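Local structure of transcriptional regulator, LacI family (Burkholderia phymatum, 2RGY) at residues Arg129-Asn143 and His157-Phe171. The protein probably regulates transcription as a LacI-family protein that responds to a small effector, likely a sugar, bound in its periplasmic-binding-protein-like domain. Sequence-based numbering, arbitrary orientation.
Sequences RKLAVISGPFTASDN and HGIARDSVPLIESDF
E168 crosses over one face of the F138 ring: CG sits above the middle of that face, 3.6 Å from the ring centroid in a CH-pi contact, and the carboxylate stacks on the same ring, the two planes only 18° apart. With CG anti to the backbone N (chi1 -164°) and the chain extended beyond it, OE2 arrives at the turn that follows the strand and accepts a hydrogen bond from F138 N at 3.2 Å. That bond is nearly straight, 171° at the hydrogen, but the N-H meets OE2 from above the carboxylate plane. L166 reaches the same ring from its edge, CD1 lying 3.5 Å from F138 CZ, while its other methyl, CD2, presses tightly on V133 at 3.3 Å from CB; V133 and L166 run side by side, and F150 of helix 141-155 covers V133 on that face. On the other face I134 and I167 pack against A179 of helix 173-186. Between the faces, V133 N bonds to P165 O, I167 N to V133 O and S135 N to I167 O in parallel register. Past the strand ends, the F171 ring puts one face under G136 CA, 3.9 Å from its centroid. At the far end R129, bent at chi2 and chi3, hydrogen-bonds through NH1 to H157 O at 3.0 Å, with I159 CG1 over one guanidinium face. Strand 131-135, helix 141-155 and edge strand 166-168 thus form a beta-alpha-beta crossover in the Rossmann-like, periplasmic-binding-protein fold of LacI-family regulators.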
ATOM      1  N   ARG A 129       5.247  31.297  -9.873  1.00 23.06           N
ATOM      2  CA  ARG A 129       4.144  32.259  -9.775  1.00 24.02           C
ATOM      3  C   ARG A 129       2.869  31.719 -10.422  1.00 22.93           C
ATOM      4  O   ARG A 129       1.765  32.126 -10.064  1.00 22.68           O
ATOM      5  CB  ARG A 129       4.514  33.579 -10.467  1.00 25.23           C
ATOM      6  CG  ARG A 129       5.629  34.377  -9.815  1.00 28.61           C
ATOM      7  CD  ARG A 129       5.177  35.074  -8.537  1.00 29.89           C
ATOM      8  NE  ARG A 129       3.978  35.898  -8.734  1.00 31.82           N
ATOM      9  CZ  ARG A 129       3.391  36.600  -7.764  1.00 32.62           C
ATOM     10  NH1 ARG A 129       3.900  36.581  -6.535  1.00 30.99           N
ATOM     11  NH2 ARG A 129       2.282  37.294  -8.008  1.00 32.16           N
ATOM     12  N   LYS A 130       3.029  30.829 -11.399  1.00 22.19           N
ATOM     13  CA  LYS A 130       1.894  30.222 -12.096  1.00 21.79           C
ATOM     14  C   LYS A 130       1.813  28.795 -11.576  1.00 21.91           C
ATOM     15  O   LYS A 130       2.621  27.943 -11.953  1.00 20.93           O
ATOM     16  CB  LYS A 130       2.132  30.208 -13.609  1.00 24.90           C
ATOM     17  CG  LYS A 130       2.229  31.580 -14.265  1.00 28.67           C
ATOM     18  CD  LYS A 130       0.869  32.254 -14.384  1.00 32.81           C
ATOM     19  CE  LYS A 130       0.970  33.584 -15.134  1.00 35.29           C
ATOM     20  NZ  LYS A 130       1.942  34.534 -14.485  1.00 37.02           N
ATOM     21  N   LEU A 131       0.834  28.543 -10.713  1.00 20.19           N
ATOM     22  CA  LEU A 131       0.667  27.245 -10.084  1.00 19.22           C
ATOM     23  C   LEU A 131      -0.622  26.556 -10.504  1.00 18.66           C
ATOM     24  O   LEU A 131      -1.511  27.182 -11.067  1.00 18.55           O
ATOM     25  CB  LEU A 131       0.668  27.441  -8.568  1.00 20.43           C
ATOM     26  CG  LEU A 131       1.801  28.340  -8.062  1.00 18.86           C
ATOM     27  CD1 LEU A 131       1.499  28.824  -6.666  1.00 19.62           C
ATOM     28  CD2 LEU A 131       3.113  27.574  -8.113  1.00 19.15           C
ATOM     29  N   ALA A 132      -0.704  25.261 -10.216  1.00 17.17           N
ATOM     30  CA  ALA A 132      -1.873  24.451 -10.528  1.00 17.12           C
ATOM     31  C   ALA A 132      -2.109  23.492  -9.358  1.00 16.61           C
ATOM     32  O   ALA A 132      -1.182  23.168  -8.619  1.00 18.70           O
ATOM     33  CB  ALA A 132      -1.644  23.664 -11.828  1.00 16.07           C
ATOM     34  N   VAL A 133      -3.347  23.037  -9.194  1.00 16.24           N
ATOM     35  CA  VAL A 133      -3.668  22.126  -8.105  1.00 16.39           C
ATOM     36  C   VAL A 133      -4.582  20.968  -8.501  1.00 17.02           C
ATOM     37  O   VAL A 133      -5.552  21.148  -9.233  1.00 18.81           O
ATOM     38  CB  VAL A 133      -4.361  22.861  -6.942  1.00 16.42           C
ATOM     39  CG1 VAL A 133      -4.660  21.877  -5.827  1.00 16.96           C
ATOM     40  CG2 VAL A 133      -3.493  24.013  -6.435  1.00 17.50           C
ATOM     41  N   ILE A 134      -4.253  19.777  -8.014  1.00 18.60           N
ATOM     42  CA  ILE A 134      -5.064  18.588  -8.243  1.00 19.23           C
ATOM     43  C   ILE A 134      -5.456  18.198  -6.826  1.00 18.76           C
ATOM     44  O   ILE A 134      -4.611  17.772  -6.044  1.00 18.93           O
ATOM     45  CB  ILE A 134      -4.251  17.445  -8.890  1.00 19.78           C
ATOM     46  CG1 ILE A 134      -3.911  17.802 -10.340  1.00 20.02           C
ATOM     47  CG2 ILE A 134      -5.054  16.147  -8.834  1.00 20.51           C
ATOM     48  CD1 ILE A 134      -3.051  16.772 -11.035  1.00 21.01           C
ATOM     49  N   SER A 135      -6.729  18.366  -6.482  1.00 20.52           N
ATOM     50  CA  SER A 135      -7.164  18.056  -5.127  1.00 21.87           C
ATOM     51  C   SER A 135      -8.009  16.805  -4.970  1.00 21.39           C
ATOM     52  O   SER A 135      -8.242  16.061  -5.927  1.00 20.07           O
ATOM     53  CB  SER A 135      -7.932  19.246  -4.542  1.00 24.97           C
ATOM     54  OG  SER A 135      -9.309  19.215  -4.905  1.00 26.67           O
ATOM     55  N   GLY A 136      -8.443  16.579  -3.731  1.00 20.50           N
ATOM     56  CA  GLY A 136      -9.297  15.453  -3.435  1.00 20.91           C
ATOM     57  C   GLY A 136     -10.709  15.978  -3.541  1.00 21.85           C
ATOM     58  O   GLY A 136     -10.905  17.109  -3.989  1.00 21.55           O
ATOM     59  N   PRO A 137     -11.720  15.192  -3.152  1.00 23.18           N
ATOM     60  CA  PRO A 137     -13.093  15.683  -3.245  1.00 23.22           C
ATOM     61  C   PRO A 137     -13.296  16.967  -2.452  1.00 23.79           C
ATOM     62  O   PRO A 137     -12.769  17.128  -1.348  1.00 22.45           O
ATOM     63  CB  PRO A 137     -13.922  14.519  -2.696  1.00 24.95           C
ATOM     64  CG  PRO A 137     -12.952  13.759  -1.830  1.00 25.44           C
ATOM     65  CD  PRO A 137     -11.682  13.817  -2.627  1.00 24.26           C
ATOM     66  N   PHE A 138     -14.064  17.880  -3.032  1.00 25.17           N
ATOM     67  CA  PHE A 138     -14.351  19.152  -2.393  1.00 27.80           C
ATOM     68  C   PHE A 138     -15.132  18.967  -1.100  1.00 29.03           C
ATOM     69  O   PHE A 138     -15.134  19.855  -0.243  1.00 28.92           O
ATOM     70  CB  PHE A 138     -15.131  20.052  -3.354  1.00 29.09           C
ATOM     71  CG  PHE A 138     -14.286  20.632  -4.470  1.00 31.75           C
ATOM     72  CD1 PHE A 138     -14.891  21.257  -5.560  1.00 32.16           C
ATOM     73  CD2 PHE A 138     -12.881  20.552  -4.428  1.00 32.09           C
ATOM     74  CE1 PHE A 138     -14.122  21.795  -6.603  1.00 31.53           C
ATOM     75  CE2 PHE A 138     -12.096  21.081  -5.456  1.00 30.35           C
ATOM     76  CZ  PHE A 138     -12.720  21.708  -6.551  1.00 32.69           C
ATOM     77  N   THR A 139     -15.794  17.818  -0.961  1.00 29.37           N
ATOM     78  CA  THR A 139     -16.574  17.527   0.243  1.00 31.06           C
ATOM     79  C   THR A 139     -15.743  16.940   1.392  1.00 30.79           C
ATOM     80  O   THR A 139     -16.270  16.701   2.480  1.00 33.06           O
ATOM     81  CB  THR A 139     -17.750  16.564  -0.050  1.00 31.57           C
ATOM     82  OG1 THR A 139     -17.270  15.409  -0.757  1.00 31.24           O
ATOM     83  CG2 THR A 139     -18.835  17.274  -0.868  1.00 30.85           C
ATOM     84  N   ALA A 140     -14.458  16.698   1.157  1.00 28.85           N
ATOM     85  CA  ALA A 140     -13.595  16.159   2.211  1.00 27.27           C
ATOM     86  C   ALA A 140     -13.048  17.347   3.001  1.00 26.87           C
ATOM     87  O   ALA A 140     -12.337  18.184   2.447  1.00 24.84           O
ATOM     88  CB  ALA A 140     -12.450  15.349   1.607  1.00 27.04           C
ATOM     89  N   SER A 141     -13.382  17.422   4.288  1.00 26.27           N
ATOM     90  CA  SER A 141     -12.938  18.533   5.126  1.00 27.64           C
ATOM     91  C   SER A 141     -11.418  18.638   5.235  1.00 26.07           C
ATOM     92  O   SER A 141     -10.876  19.734   5.309  1.00 25.18           O
ATOM     93  CB  SER A 141     -13.553  18.441   6.534  1.00 27.58           C
ATOM     94  OG  SER A 141     -13.017  17.356   7.270  1.00 30.31           O
ATOM     95  N   ASP A 142     -10.727  17.507   5.246  1.00 26.56           N
ATOM     96  CA  ASP A 142      -9.276  17.540   5.333  1.00 27.31           C
ATOM     97  C   ASP A 142      -8.727  18.182   4.059  1.00 27.61           C
ATOM     98  O   ASP A 142      -7.662  18.807   4.071  1.00 26.43           O
ATOM     99  CB  ASP A 142      -8.722  16.127   5.495  1.00 30.00           C
ATOM    100  CG  ASP A 142      -9.304  15.153   4.487  1.00 33.29           C
ATOM    101  OD1 ASP A 142     -10.542  15.159   4.301  1.00 33.31           O
ATOM    102  OD2 ASP A 142      -8.530  14.376   3.890  1.00 35.35           O
ATOM    103  N   ASN A 143      -9.472  18.049   2.965  1.00 26.60           N
ATOM    104  CA  ASN A 143      -9.041  18.613   1.696  1.00 26.04           C
ATOM    105  C   ASN A 143      -9.334  20.102   1.646  1.00 26.04           C
ATOM    106  O   ASN A 143      -8.496  20.890   1.213  1.00 27.32           O
ATOM    107  CB  ASN A 143      -9.739  17.903   0.537  1.00 24.08           C
ATOM    108  CG  ASN A 143      -9.263  18.393  -0.820  1.00 22.06           C
ATOM    109  OD1 ASN A 143      -9.896  19.245  -1.448  1.00 22.57           O
ATOM    110  ND2 ASN A 143      -8.137  17.866  -1.270  1.00 18.01           N
ATOM    111  N   HIS A 157       0.734  36.570  -1.426  1.00 23.15           N
ATOM    112  CA  HIS A 157       1.688  36.867  -2.478  1.00 23.48           C
ATOM    113  C   HIS A 157       1.056  37.485  -3.704  1.00 23.83           C
ATOM    114  O   HIS A 157       1.678  37.546  -4.766  1.00 25.35           O
ATOM    115  CB  HIS A 157       2.459  35.615  -2.858  1.00 24.89           C
ATOM    116  CG  HIS A 157       3.459  35.218  -1.828  1.00 26.58           C
ATOM    117  ND1 HIS A 157       3.129  34.457  -0.726  1.00 28.29           N
ATOM    118  CD2 HIS A 157       4.756  35.569  -1.669  1.00 27.73           C
ATOM    119  CE1 HIS A 157       4.180  34.360   0.066  1.00 30.47           C
ATOM    120  NE2 HIS A 157       5.180  35.026  -0.482  1.00 29.02           N
ATOM    121  N   GLY A 158      -0.178  37.947  -3.551  1.00 22.04           N
ATOM    122  CA  GLY A 158      -0.866  38.590  -4.653  1.00 21.84           C
ATOM    123  C   GLY A 158      -1.408  37.655  -5.712  1.00 20.11           C
ATOM    124  O   GLY A 158      -1.593  38.052  -6.856  1.00 19.29           O
ATOM    125  N   ILE A 159      -1.674  36.411  -5.339  1.00 20.53           N
ATOM    126  CA  ILE A 159      -2.209  35.447  -6.288  1.00 18.95           C
ATOM    127  C   ILE A 159      -3.634  35.060  -5.909  1.00 18.57           C
ATOM    128  O   ILE A 159      -3.872  34.466  -4.859  1.00 18.37           O
ATOM    129  CB  ILE A 159      -1.322  34.195  -6.360  1.00 20.63           C
ATOM    130  CG1 ILE A 159       0.099  34.596  -6.772  1.00 20.03           C
ATOM    131  CG2 ILE A 159      -1.893  33.217  -7.377  1.00 18.54           C
ATOM    132  CD1 ILE A 159       1.061  33.448  -6.838  1.00 20.70           C
ATOM    133  N   ALA A 160      -4.578  35.408  -6.777  1.00 18.07           N
ATOM    134  CA  ALA A 160      -5.987  35.135  -6.533  1.00 20.89           C
ATOM    135  C   ALA A 160      -6.364  33.672  -6.712  1.00 22.04           C
ATOM    136  O   ALA A 160      -6.010  33.038  -7.708  1.00 22.80           O
ATOM    137  CB  ALA A 160      -6.852  36.014  -7.439  1.00 21.12           C
ATOM    138  N   ARG A 161      -7.090  33.143  -5.734  1.00 21.70           N
ATOM    139  CA  ARG A 161      -7.534  31.755  -5.773  1.00 23.86           C
ATOM    140  C   ARG A 161      -8.207  31.443  -7.115  1.00 26.04           C
ATOM    141  O   ARG A 161      -7.968  30.390  -7.718  1.00 24.96           O
ATOM    142  CB  ARG A 161      -8.509  31.502  -4.613  1.00 24.07           C
ATOM    143  CG  ARG A 161      -9.151  30.117  -4.575  1.00 25.02           C
ATOM    144  CD  ARG A 161      -9.650  29.791  -3.167  1.00 26.05           C
ATOM    145  NE  ARG A 161     -10.241  28.461  -3.089  1.00 27.39           N
ATOM    146  CZ  ARG A 161     -10.321  27.740  -1.973  1.00 29.48           C
ATOM    147  NH1 ARG A 161      -9.846  28.215  -0.824  1.00 28.64           N
ATOM    148  NH2 ARG A 161     -10.868  26.535  -2.009  1.00 29.50           N
ATOM    149  N   ASP A 162      -9.025  32.382  -7.591  1.00 28.59           N
ATOM    150  CA  ASP A 162      -9.768  32.207  -8.836  1.00 30.13           C
ATOM    151  C   ASP A 162      -8.960  32.065 -10.121  1.00 28.33           C
ATOM    152  O   ASP A 162      -9.487  31.603 -11.131  1.00 29.55           O
ATOM    153  CB  ASP A 162     -10.798  33.338  -9.012  1.00 34.98           C
ATOM    154  CG  ASP A 162     -10.173  34.725  -8.989  1.00 39.79           C
ATOM    155  OD1 ASP A 162      -9.009  34.872  -9.430  1.00 41.93           O
ATOM    156  OD2 ASP A 162     -10.860  35.688  -8.550  1.00 43.17           O
ATOM    157  N   SER A 163      -7.691  32.449 -10.094  1.00 25.96           N
ATOM    158  CA  SER A 163      -6.851  32.361 -11.288  1.00 25.86           C
ATOM    159  C   SER A 163      -6.009  31.088 -11.330  1.00 23.95           C
ATOM    160  O   SER A 163      -5.208  30.900 -12.241  1.00 23.33           O
ATOM    161  CB  SER A 163      -5.905  33.556 -11.351  1.00 25.32           C
ATOM    162  OG  SER A 163      -5.008  33.505 -10.254  1.00 27.79           O
ATOM    163  N   VAL A 164      -6.187  30.217 -10.347  1.00 22.49           N
ATOM    164  CA  VAL A 164      -5.399  28.988 -10.288  1.00 21.12           C
ATOM    165  C   VAL A 164      -6.159  27.749 -10.754  1.00 20.50           C
ATOM    166  O   VAL A 164      -7.193  27.399 -10.189  1.00 19.36           O
ATOM    167  CB  VAL A 164      -4.889  28.741  -8.843  1.00 20.21           C
ATOM    168  CG1 VAL A 164      -4.152  27.410  -8.755  1.00 18.68           C
ATOM    169  CG2 VAL A 164      -3.982  29.882  -8.417  1.00 18.23           C
ATOM    170  N   PRO A 165      -5.663  27.082 -11.806  1.00 21.24           N
ATOM    171  CA  PRO A 165      -6.349  25.876 -12.283  1.00 22.64           C
ATOM    172  C   PRO A 165      -6.430  24.841 -11.154  1.00 23.06           C
ATOM    173  O   PRO A 165      -5.427  24.510 -10.520  1.00 23.83           O
ATOM    174  CB  PRO A 165      -5.484  25.418 -13.461  1.00 22.51           C
ATOM    175  CG  PRO A 165      -4.147  26.075 -13.216  1.00 24.80           C
ATOM    176  CD  PRO A 165      -4.537  27.428 -12.687  1.00 22.36           C
ATOM    177  N   LEU A 166      -7.637  24.349 -10.909  1.00 22.14           N
ATOM    178  CA  LEU A 166      -7.896  23.395  -9.847  1.00 24.22           C
ATOM    179  C   LEU A 166      -8.755  22.251 -10.379  1.00 24.78           C
ATOM    180  O   LEU A 166      -9.892  22.464 -10.795  1.00 25.65           O
ATOM    181  CB  LEU A 166      -8.625  24.117  -8.706  1.00 26.44           C
ATOM    182  CG  LEU A 166      -8.855  23.489  -7.326  1.00 28.18           C
ATOM    183  CD1 LEU A 166      -9.394  22.091  -7.503  1.00 29.28           C
ATOM    184  CD2 LEU A 166      -7.567  23.463  -6.518  1.00 29.07           C
ATOM    185  N   ILE A 167      -8.209  21.040 -10.373  1.00 24.85           N
ATOM    186  CA  ILE A 167      -8.949  19.867 -10.841  1.00 24.44           C
ATOM    187  C   ILE A 167      -9.387  19.053  -9.626  1.00 24.09           C
ATOM    188  O   ILE A 167      -8.551  18.636  -8.832  1.00 23.65           O
ATOM    189  CB  ILE A 167      -8.069  18.950 -11.718  1.00 25.60           C
ATOM    190  CG1 ILE A 167      -7.308  19.769 -12.765  1.00 27.85           C
ATOM    191  CG2 ILE A 167      -8.938  17.926 -12.411  1.00 24.18           C
ATOM    192  CD1 ILE A 167      -8.198  20.417 -13.820  1.00 28.12           C
ATOM    193  N   GLU A 168     -10.689  18.834  -9.471  1.00 24.18           N
ATOM    194  CA  GLU A 168     -11.184  18.046  -8.346  1.00 24.45           C
ATOM    195  C   GLU A 168     -10.984  16.573  -8.691  1.00 24.12           C
ATOM    196  O   GLU A 168     -11.322  16.138  -9.794  1.00 22.69           O
ATOM    197  CB  GLU A 168     -12.673  18.309  -8.106  1.00 25.02           C
ATOM    198  CG  GLU A 168     -13.167  17.845  -6.736  1.00 28.28           C
ATOM    199  CD  GLU A 168     -14.688  17.764  -6.643  1.00 31.30           C
ATOM    200  OE1 GLU A 168     -15.388  18.533  -7.346  1.00 33.53           O
ATOM    201  OE2 GLU A 168     -15.191  16.941  -5.852  1.00 31.86           O
ATOM    202  N   SER A 169     -10.424  15.810  -7.755  1.00 23.61           N
ATOM    203  CA  SER A 169     -10.204  14.386  -7.986  1.00 22.92           C
ATOM    204  C   SER A 169     -10.639  13.555  -6.772  1.00 23.62           C
ATOM    205  O   SER A 169     -11.349  14.059  -5.905  1.00 22.34           O
ATOM    206  CB  SER A 169      -8.740  14.117  -8.328  1.00 23.10           C
ATOM    207  OG  SER A 169      -8.600  12.810  -8.847  1.00 24.19           O
ATOM    208  N   ASP A 170     -10.201  12.298  -6.694  1.00 24.77           N
ATOM    209  CA  ASP A 170     -10.629  11.435  -5.597  1.00 24.19           C
ATOM    210  C   ASP A 170      -9.561  10.766  -4.740  1.00 23.63           C
ATOM    211  O   ASP A 170      -9.860   9.798  -4.053  1.00 24.02           O
ATOM    212  CB  ASP A 170     -11.554  10.351  -6.154  1.00 25.87           C
ATOM    213  CG  ASP A 170     -10.849   9.448  -7.149  1.00 27.47           C
ATOM    214  OD1 ASP A 170      -9.618   9.595  -7.317  1.00 27.62           O
ATOM    215  OD2 ASP A 170     -11.515   8.586  -7.757  1.00 30.26           O
ATOM    216  N   PHE A 171      -8.334  11.275  -4.761  1.00 23.27           N
ATOM    217  CA  PHE A 171      -7.236  10.693  -3.976  1.00 23.17           C
ATOM    218  C   PHE A 171      -6.690   9.355  -4.486  1.00 22.55           C
ATOM    219  O   PHE A 171      -5.736   8.827  -3.907  1.00 20.83           O
ATOM    220  CB  PHE A 171      -7.640  10.483  -2.503  1.00 23.61           C
ATOM    221  CG  PHE A 171      -7.759  11.750  -1.702  1.00 24.41           C
ATOM    222  CD1 PHE A 171      -6.797  12.757  -1.805  1.00 25.40           C
ATOM    223  CD2 PHE A 171      -8.808  11.911  -0.797  1.00 24.34           C
ATOM    224  CE1 PHE A 171      -6.874  13.916  -1.014  1.00 24.94           C
ATOM    225  CE2 PHE A 171      -8.900  13.059   0.001  1.00 24.70           C
ATOM    226  CZ  PHE A 171      -7.927  14.065  -0.107  1.00 24.99           C
TER